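Local coordinates for replication protein (Sphinx1.76-related DNA, PDB 6H24), which is probably an initiator of plasmid-type DNA replication, represented here by its N-terminal winged-helix (WH1) domain, which packs with a second copy of itself, at residues N12-L17 / E125-Q130; I29-E34 / P44-A49; T62-L67 / A107-I112. All blocks are in the same frame, centred on the assembly; numbering follows the deposited sequence.

Contact 1. Residues N12-L17 / E125-Q130; sequences NASYNL and EEQFTQ
Ser14 and Gln127 supply the polar part of this contact, where the C-terminal ends of helices 2-14 and 121-128 come together. The amide of Gln127 donates from NE2 to Ser14 OG over 3.1 Å, with an N-H...O angle of 152°; the hydroxyl oxygen sits slightly out of the amide plane. Gln127 gets there by a bend in its chain (chi2 82°), which turns the amide toward helix 2-14. Ser14 OG, lying between its own backbone N and carbonyl carbon, is turned back along the helix as well and is hydrogen-bonded to Met11 O.

The same amide runs beside an aromatic ring. Gln127 NE2 lies 3.6 Å from Tyr15 CE1, and the amide and ring planes differ by only 16°, although the two side chains as wholes cross at about a right angle.

The apolar part is carried by Phe128, whose far end meets two neighbours: its CE1 is 3.9 Å from Ser14 CB, and its CZ is 3.8 Å from Leu17 CD2. Both approaches are oblique to the ring. Leu17 is placed there by the type I turn from Ser14 to Leu17, closed by Leu17 N bonding to Ser14 O at 3.2 Å. Trp96 and Ile25 also touch Leu17, and Gln22 touches Phe128, so the ring belongs to the buried interior.

With no charge pair across it, the contact joins the first and last helices of the WH1 domain by one hydrogen bond and a small apolar patch, the buried Ser14 hydroxyl being satisfied by Met11 O together with the amide of Gln127 beside apolar neighbours.

Contact 2. Residues I29-E34 / P44-A49; sequences IIEARE and PLTVHA
The carboxylate of Glu31 meets the imidazole of His48 at the ring's edge, near its plane, with OE2 directed at ND1; the two planes are 31° apart, and the carbonyl oxygen of Thr46 lies 3.3 Å from Glu31 CD. In this winged-helix domain the pairing ties helix 19-34 to strand 45-48, an outer strand of the three-stranded antiparallel sheet. The segment axes approach to 7.7 Å and cross steeply, at 109°.

Glu31 reaches over because CG stands anti to the backbone N (chi1 -169°) and the chain stays extended beyond it. Its OE1 then accepts the backbone N of His48 on the syn side at 3.2 Å, a modestly bent bond a little out of the carboxylate plane; Ser51 OG makes a weak hydrogen bond to the same oxygen. The ND1-OE2 separation of 2.5 Å is very short, and Glu31 was modelled in two conformers, so the exact geometry of that bond is doubtful. On the same carboxylate, OE2 lies 3.7 Å from Thr46 CG2. Since His48 occupies the N-cap position of helix 49-56, the carboxylate grips the chain close to where strand gives way to helix, and the helix start would probably favour a negative group there.

Beside this polar patch the packing is apolar. Val47 turns to Leu24, Leu27 and Ala28 of the same helix. At the start of the strand, Leu45 CD2 rests 3.9 Å from Ala32 CB.

Contact 3. Residues T62-L67 / A107-I112; sequences TAYQAL and ATVEII
Tyr64 extends from its helix with CG anti to the backbone N (chi1 171°), which carries the ring out to Ala107, while Val109 sets its CG1 beside its own backbone N, facing the same helix. Within the winged-helix fold they join helix 60-75, which follows helix 49-56, an order consistent with a helix-turn-helix, to strand 108-113, and the segment axes run nearly parallel, 20° apart and 8.8 Å at closest approach.

The ring takes Ala107 on one face: CA stands 3.8 Å from the ring centroid and 26° off the normal, a CH-pi contact displaced toward the rim, with CA only 3.4 Å from Tyr64 CD1. Ala107 has left-handed backbone angles, and with Thr108 it faces Met103 in a G1 beta bulge, which offers its CA hydrogen side to the ring. At the ring's edge, near its plane, Thr108 O lies 3.6 Å from Tyr64 CE1. The phenol OH is hydrogen-bonded to Asp104 OD1, fixing the far end of the ring.

A leucine in place of Tyr64 would probably leave Asp104 without its hydroxyl partner and the bulge at Ala107 without the flat face that covers it. Farther along the strand, Glu110 forms a salt bridge to Arg85 of the second subunit. Val109 CG1, oblique to the ring, lies 4.1 Å from Tyr64 CE1 and 4.3 Å from Leu67 CB.

Overall arrangement
All three contacts lie in one WH1 domain. Contact 1 brackets the chain, bringing the end of helix 2-14 to helix 121-128; contacts 2 and 3 fall between its segments and follow one another in sequence. Contacts 2 and 3, with centres about 11 Å apart, share a sheet: strands 45-48 and 108-113 are antiparallel neighbours, probably paired through Leu45 N to Ile111 O and Val47 O to Val109 N. Contact 1 is centred about 18 Å from contact 2, linked by the Glu125-Arg33 salt bridge, and about 19 Å from contact 3, which it does not touch. Helix 19-34 thus reaches both helix 121-128 and the sheet, while contact 3 joins the sheet to helix 60-75.

Contact 1. Residues N12-L17 / E125-Q130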
loop_
_atom_site.group_PDB
_atom_site.type_symbol
_atom_site.label_atom_id
_atom_site.label_comp_id
_atom_site.label_asym_id
_atom_site.label_seq_id
_atom_site.Cartn_x
_atom_site.Cartn_y
_atom_site.Cartn_z
ATOM N N ASN A 12 3.092 14.833 -11.645
ATOM C CA ASN A 12 1.801 15.291 -12.140
ATOM C C ASN A 12 0.699 14.953 -11.144
ATOM O O ASN A 12 -0.211 15.758 -10.912
ATOM C CB ASN A 12 1.508 14.671 -13.505
ATOM C CG ASN A 12 2.141 15.449 -14.643
ATOM O OD1 ASN A 12 1.886 16.640 -14.813
ATOM N ND2 ASN A 12 2.962 14.773 -15.438
ATOM N N ALA A 13 0.765 13.764 -10.542
ATOM C CA ALA A 13 -0.221 13.395 -9.530
ATOM C C ALA A 13 -0.086 14.251 -8.275
ATOM O O ALA A 13 -1.079 14.492 -7.576
ATOM C CB ALA A 13 -0.075 11.911 -9.186
ATOM N N SER A 14 1.122 14.732 -7.982
ATOM C CA SER A 14 1.346 15.518 -6.772
ATOM C C SER A 14 0.517 16.796 -6.745
ATOM O O SER A 14 0.187 17.291 -5.661
ATOM C CB SER A 14 2.838 15.839 -6.640
ATOM O OG SER A 14 3.229 16.918 -7.472
ATOM N N TYR A 15 0.172 17.349 -7.912
ATOM C CA TYR A 15 -0.642 18.557 -7.956
ATOM C C TYR A 15 -2.017 18.359 -7.332
ATOM O O TYR A 15 -2.678 19.349 -6.998
ATOM C CB TYR A 15 -0.835 19.039 -9.395
ATOM C CG TYR A 15 0.421 19.435 -10.142
ATOM C CD1 TYR A 15 1.530 19.948 -9.480
ATOM C CD2 TYR A 15 0.486 19.309 -11.523
ATOM C CE1 TYR A 15 2.672 20.320 -10.178
ATOM C CE2 TYR A 15 1.617 19.672 -12.226
ATOM C CZ TYR A 15 2.707 20.175 -11.552
ATOM O OH TYR A 15 3.829 20.535 -12.266
ATOM N N ASN A 16 -2.473 17.115 -7.200
ATOM C CA ASN A 16 -3.810 16.866 -6.678
ATOM C C ASN A 16 -3.850 16.873 -5.158
ATOM O O ASN A 16 -4.935 17.004 -4.579
ATOM C CB ASN A 16 -4.325 15.507 -7.158
ATOM C CG ASN A 16 -4.222 15.340 -8.654
ATOM O OD1 ASN A 16 -4.442 16.280 -9.415
ATOM N ND2 ASN A 16 -3.880 14.132 -9.087
ATOM N N LEU A 17 -2.702 16.721 -4.503
ATOM C CA LEU A 17 -2.677 16.685 -3.052
ATOM C C LEU A 17 -3.007 18.062 -2.494
ATOM O O LEU A 17 -2.516 19.081 -2.983
ATOM C CB LEU A 17 -1.298 16.257 -2.549
ATOM C CG LEU A 17 -1.001 14.766 -2.433
ATOM C CD1 LEU A 17 -1.301 14.046 -3.739
ATOM C CD2 LEU A 17 0.445 14.562 -1.992
ATOM N N GLU A 125 10.213 15.967 -1.615
ATOM C CA GLU A 125 10.653 17.026 -0.709
ATOM C C GLU A 125 10.914 18.309 -1.492
ATOM O O GLU A 125 10.553 19.402 -1.038
ATOM C CB GLU A 125 11.871 16.570 0.098
ATOM C CG GLU A 125 12.379 17.618 1.099
ATOM C CD GLU A 125 13.517 17.126 1.992
ATOM O OE1 GLU A 125 14.157 16.099 1.674
ATOM O OE2 GLU A 125 13.785 17.796 3.016
ATOM N N GLU A 126 11.536 18.195 -2.673
ATOM C CA GLU A 126 11.785 19.357 -3.524
ATOM C C GLU A 126 10.476 19.949 -4.028
ATOM O O GLU A 126 10.264 21.166 -3.971
ATOM C CB GLU A 126 12.666 18.960 -4.714
ATOM C CG GLU A 126 14.060 18.483 -4.335
ATOM C CD GLU A 126 14.818 17.853 -5.497
ATOM O OE1 GLU A 126 14.310 17.871 -6.640
ATOM O OE2 GLU A 126 15.929 17.333 -5.261
ATOM N N GLN A 127 9.575 19.085 -4.503
ATOM C CA GLN A 127 8.307 19.529 -5.065
ATOM C C GLN A 127 7.488 20.313 -4.051
ATOM O O GLN A 127 6.815 21.290 -4.400
ATOM C CB GLN A 127 7.525 18.298 -5.542
ATOM C CG GLN A 127 6.257 18.595 -6.311
ATOM C CD GLN A 127 6.525 18.907 -7.765
ATOM O OE1 GLN A 127 7.642 19.274 -8.139
ATOM N NE2 GLN A 127 5.501 18.758 -8.600
ATOM N N PHE A 128 7.496 19.864 -2.802
ATOM C CA PHE A 128 6.633 20.390 -1.755
ATOM C C PHE A 128 7.242 21.503 -0.918
ATOM O O PHE A 128 6.498 22.199 -0.222
ATOM C CB PHE A 128 6.195 19.233 -0.851
ATOM C CG PHE A 128 5.308 18.220 -1.535
ATOM C CD1 PHE A 128 4.613 18.537 -2.694
ATOM C CD2 PHE A 128 5.199 16.939 -1.031
ATOM C CE1 PHE A 128 3.802 17.598 -3.317
ATOM C CE2 PHE A 128 4.392 15.999 -1.652
ATOM C CZ PHE A 128 3.699 16.328 -2.796
ATOM N N THR A 129 8.561 21.680 -0.929
ATOM C CA THR A 129 9.152 22.730 -0.116
ATOM C C THR A 129 8.759 24.096 -0.654
ATOM O O THR A 129 8.896 24.372 -1.852
ATOM C CB THR A 129 10.677 22.623 -0.085
ATOM O OG1 THR A 129 11.066 21.383 0.512
ATOM C CG2 THR A 129 11.264 23.780 0.725
ATOM N N GLN A 130 8.280 24.949 0.236
ATOM C CA GLN A 130 7.933 26.316 -0.100
ATOM C C GLN A 130 8.883 27.249 0.627
ATOM O O GLN A 130 9.413 26.920 1.693
ATOM C CB GLN A 130 6.487 26.637 0.273
ATOM C CG GLN A 130 5.477 25.931 -0.607
ATOM C CD GLN A 130 4.076 26.021 -0.052
ATOM O OE1 GLN A 130 3.856 26.586 1.020
ATOM N NE2 GLN A 130 3.118 25.453 -0.773
#

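Contact 2. Residues I29-E34 / P44-A49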
loop_
_atom_site.group_PDB
_atom_site.type_symbol
_atom_site.label_atom_id
_atom_site.label_comp_id
_atom_site.label_asym_id
_atom_site.label_seq_id
_atom_site.Cartn_x
_atom_site.Cartn_y
_atom_site.Cartn_z
ATOM N N ILE A 29 9.279 13.303 6.338
ATOM C CA ILE A 29 10.672 13.321 5.885
ATOM C C ILE A 29 11.562 14.010 6.911
ATOM O O ILE A 29 12.630 13.504 7.275
ATOM C CB ILE A 29 10.777 14.010 4.511
ATOM C CG1 ILE A 29 10.071 13.190 3.435
ATOM C CG2 ILE A 29 12.237 14.254 4.139
ATOM C CD1 ILE A 29 9.772 13.969 2.178
ATOM N N ILE A 30 11.140 15.182 7.376
ATOM C CA ILE A 30 11.935 15.959 8.325
ATOM C C ILE A 30 12.104 15.203 9.637
ATOM O O ILE A 30 13.214 15.086 10.168
ATOM C CB ILE A 30 11.281 17.335 8.550
ATOM C CG1 ILE A 30 11.424 18.190 7.292
ATOM C CG2 ILE A 30 11.888 18.033 9.767
ATOM C CD1 ILE A 30 10.603 19.458 7.328
ATOM N N GLU A 31 10.999 14.695 10.197
ATOM C CA GLU A 31 11.092 14.001 11.478
ATOM C C GLU A 31 11.917 12.724 11.366
ATOM O O GLU A 31 12.618 12.355 12.319
ATOM C CB GLU A 31 9.696 13.690 12.016
ATOM C CG GLU A 31 9.695 13.206 13.458
ATOM C CD GLU A 31 8.342 13.355 14.134
ATOM O OE1 GLU A 31 7.575 14.275 13.772
ATOM O OE2 GLU A 31 8.041 12.549 15.036
ATOM N N ALA A 32 11.863 12.043 10.220
ATOM C CA ALA A 32 12.672 10.844 10.041
ATOM C C ALA A 32 14.149 11.183 10.163
ATOM O O ALA A 32 14.879 10.587 10.962
ATOM C CB ALA A 32 12.380 10.207 8.681
ATOM N N ARG A 33 14.598 12.155 9.376
ATOM C CA ARG A 33 15.977 12.617 9.448
ATOM C C ARG A 33 16.341 13.027 10.871
ATOM O O ARG A 33 17.384 12.620 11.403
ATOM C CB ARG A 33 16.135 13.781 8.466
ATOM C CG ARG A 33 17.522 14.082 7.984
ATOM C CD ARG A 33 17.446 14.682 6.574
ATOM N NE ARG A 33 16.524 15.817 6.495
ATOM C CZ ARG A 33 15.792 16.131 5.427
ATOM N NH1 ARG A 33 15.846 15.393 4.324
ATOM N NH2 ARG A 33 14.994 17.186 5.464
ATOM N N GLU A 34 15.461 13.793 11.526
ATOM C CA GLU A 34 15.781 14.330 12.846
ATOM C C GLU A 34 15.949 13.232 13.891
ATOM O O GLU A 34 16.768 13.374 14.807
ATOM C CB GLU A 34 14.693 15.312 13.291
ATOM N N PRO A 44 7.120 2.284 9.737
ATOM C CA PRO A 44 6.293 3.482 9.882
ATOM C C PRO A 44 7.106 4.708 10.244
ATOM O O PRO A 44 8.085 4.642 10.992
ATOM C CB PRO A 44 5.329 3.125 11.023
ATOM C CG PRO A 44 5.307 1.659 11.062
ATOM C CD PRO A 44 6.688 1.220 10.662
ATOM N N LEU A 45 6.645 5.836 9.727
ATOM C CA LEU A 45 7.215 7.146 10.000
ATOM C C LEU A 45 6.230 7.924 10.859
ATOM O O LEU A 45 5.049 8.012 10.519
ATOM C CB LEU A 45 7.482 7.888 8.696
ATOM C CG LEU A 45 8.467 7.207 7.753
ATOM C CD1 LEU A 45 8.481 7.896 6.413
ATOM C CD2 LEU A 45 9.844 7.235 8.378
ATOM N N THR A 46 6.710 8.469 11.969
ATOM C CA THR A 46 5.867 9.229 12.879
ATOM C C THR A 46 5.870 10.707 12.500
ATOM O O THR A 46 6.895 11.254 12.083
ATOM C CB THR A 46 6.339 9.050 14.325
ATOM O OG1 THR A 46 6.235 7.667 14.695
ATOM C CG2 THR A 46 5.507 9.895 15.287
ATOM N N VAL A 47 4.701 11.336 12.624
ATOM C CA VAL A 47 4.544 12.782 12.497
ATOM C C VAL A 47 3.808 13.291 13.729
ATOM O O VAL A 47 2.735 12.782 14.073
ATOM C CB VAL A 47 3.783 13.187 11.221
ATOM C CG1 VAL A 47 3.545 14.699 11.200
ATOM C CG2 VAL A 47 4.542 12.748 9.981
ATOM N N HIS A 48 4.396 14.275 14.400
ATOM C CA HIS A 48 3.802 14.904 15.566
ATOM C C HIS A 48 3.061 16.171 15.170
ATOM O O HIS A 48 3.570 16.980 14.391
ATOM C CB HIS A 48 4.869 15.259 16.607
ATOM C CG HIS A 48 5.455 14.078 17.311
ATOM N ND1 HIS A 48 6.331 13.202 16.708
ATOM C CD2 HIS A 48 5.303 13.641 18.583
ATOM C CE1 HIS A 48 6.680 12.267 17.574
ATOM N NE2 HIS A 48 6.067 12.508 18.718
ATOM N N ALA A 49 1.856 16.351 15.716
ATOM C CA ALA A 49 1.179 17.631 15.541
ATOM C C ALA A 49 2.049 18.779 16.042
ATOM O O ALA A 49 2.002 19.882 15.486
ATOM C CB ALA A 49 -0.171 17.633 16.261
#

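Contact 3. Residues T62-L67 / A107-I112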
loop_
_atom_site.group_PDB
_atom_site.type_symbol
_atom_site.label_atom_id
_atom_site.label_comp_id
_atom_site.label_asym_id
_atom_site.label_seq_id
_atom_site.Cartn_x
_atom_site.Cartn_y
_atom_site.Cartn_z
ATOM N N THR A 62 -6.423 22.840 15.772
ATOM C CA THR A 62 -6.883 22.034 14.649
ATOM C C THR A 62 -5.759 21.264 13.971
ATOM O O THR A 62 -6.021 20.546 13.003
ATOM C CB THR A 62 -7.568 22.920 13.598
ATOM O OG1 THR A 62 -6.668 23.955 13.178
ATOM C CG2 THR A 62 -8.836 23.543 14.158
ATOM N N ALA A 63 -4.527 21.361 14.479
ATOM C CA ALA A 63 -3.383 20.808 13.760
ATOM C C ALA A 63 -3.452 19.289 13.706
ATOM O O ALA A 63 -3.270 18.689 12.642
ATOM C CB ALA A 63 -2.079 21.259 14.421
ATOM N N TYR A 64 -3.743 18.644 14.837
ATOM C CA TYR A 64 -3.789 17.187 14.842
ATOM C C TYR A 64 -4.915 16.665 13.956
ATOM O O TYR A 64 -4.702 15.769 13.135
ATOM C CB TYR A 64 -3.939 16.656 16.261
ATOM C CG TYR A 64 -4.205 15.167 16.305
ATOM C CD1 TYR A 64 -3.285 14.264 15.800
ATOM C CD2 TYR A 64 -5.388 14.670 16.832
ATOM C CE1 TYR A 64 -3.529 12.899 15.834
ATOM C CE2 TYR A 64 -5.642 13.308 16.872
ATOM C CZ TYR A 64 -4.706 12.428 16.369
ATOM O OH TYR A 64 -4.946 11.074 16.402
ATOM N N GLN A 65 -6.125 17.218 14.098
ATOM C CA GLN A 65 -7.228 16.758 13.259
ATOM C C GLN A 65 -6.904 16.943 11.781
ATOM O O GLN A 65 -7.245 16.094 10.948
ATOM C CB GLN A 65 -8.518 17.494 13.617
ATOM C CG GLN A 65 -9.759 16.900 12.963
ATOM C CD GLN A 65 -10.066 15.495 13.474
ATOM O OE1 GLN A 65 -10.123 15.261 14.682
ATOM N NE2 GLN A 65 -10.251 14.559 12.555
ATOM N N ALA A 66 -6.251 18.058 11.432
ATOM C CA ALA A 66 -5.860 18.286 10.046
ATOM C C ALA A 66 -4.939 17.182 9.547
ATOM O O ALA A 66 -5.115 16.675 8.433
ATOM C CB ALA A 66 -5.167 19.645 9.920
ATOM N N LEU A 67 -3.966 16.786 10.364
ATOM C CA LEU A 67 -3.078 15.691 9.990
ATOM C C LEU A 67 -3.834 14.373 9.887
ATOM O O LEU A 67 -3.631 13.600 8.942
ATOM C CB LEU A 67 -1.962 15.566 11.019
ATOM C CG LEU A 67 -0.899 16.652 11.068
ATOM C CD1 LEU A 67 0.021 16.308 12.214
ATOM C CD2 LEU A 67 -0.144 16.744 9.753
ATOM N N ALA A 107 -1.500 12.980 19.872
ATOM C CA ALA A 107 -1.530 13.878 18.717
ATOM C C ALA A 107 -0.411 13.550 17.733
ATOM O O ALA A 107 0.346 14.424 17.305
ATOM C CB ALA A 107 -1.440 15.340 19.150
ATOM N N THR A 108 -0.325 12.273 17.369
ATOM C CA THR A 108 0.648 11.787 16.401
ATOM C C THR A 108 -0.053 10.926 15.363
ATOM O O THR A 108 -1.084 10.297 15.640
ATOM C CB THR A 108 1.759 10.972 17.074
ATOM O OG1 THR A 108 1.198 9.810 17.694
ATOM C CG2 THR A 108 2.453 11.796 18.135
ATOM N N VAL A 109 0.511 10.910 14.158
ATOM C CA VAL A 109 0.077 10.024 13.089
ATOM C C VAL A 109 1.292 9.232 12.602
ATOM O O VAL A 109 2.438 9.527 12.945
ATOM C CB VAL A 109 -0.587 10.790 11.925
ATOM C CG1 VAL A 109 -1.830 11.547 12.414
ATOM C CG2 VAL A 109 0.400 11.736 11.280
ATOM N N GLU A 110 1.019 8.196 11.813
ATOM C CA GLU A 110 2.042 7.301 11.292
ATOM C C GLU A 110 1.693 6.970 9.850
ATOM O O GLU A 110 0.528 6.728 9.537
ATOM C CB GLU A 110 2.113 5.992 12.079
ATOM C CG GLU A 110 2.880 6.026 13.365
ATOM C CD GLU A 110 3.083 4.629 13.911
ATOM O OE1 GLU A 110 2.707 3.658 13.214
ATOM O OE2 GLU A 110 3.595 4.500 15.036
ATOM N N ILE A 111 2.699 6.898 8.982
ATOM C CA ILE A 111 2.473 6.497 7.600
ATOM C C ILE A 111 3.606 5.585 7.150
ATOM O O ILE A 111 4.720 5.646 7.676
ATOM C CB ILE A 111 2.352 7.695 6.627
ATOM C CG1 ILE A 111 3.660 8.487 6.524
ATOM C CG2 ILE A 111 1.216 8.625 7.056
ATOM C CD1 ILE A 111 3.623 9.552 5.438
ATOM N N ILE A 112 3.310 4.722 6.188
ATOM C CA ILE A 112 4.332 3.992 5.449
ATOM C C ILE A 112 4.173 4.314 3.971
ATOM O O ILE A 112 3.088 4.135 3.411
ATOM C CB ILE A 112 4.254 2.473 5.662
ATOM C CG1 ILE A 112 4.233 2.114 7.150
ATOM C CG2 ILE A 112 5.459 1.813 4.985
ATOM C CD1 ILE A 112 4.188 0.612 7.422
#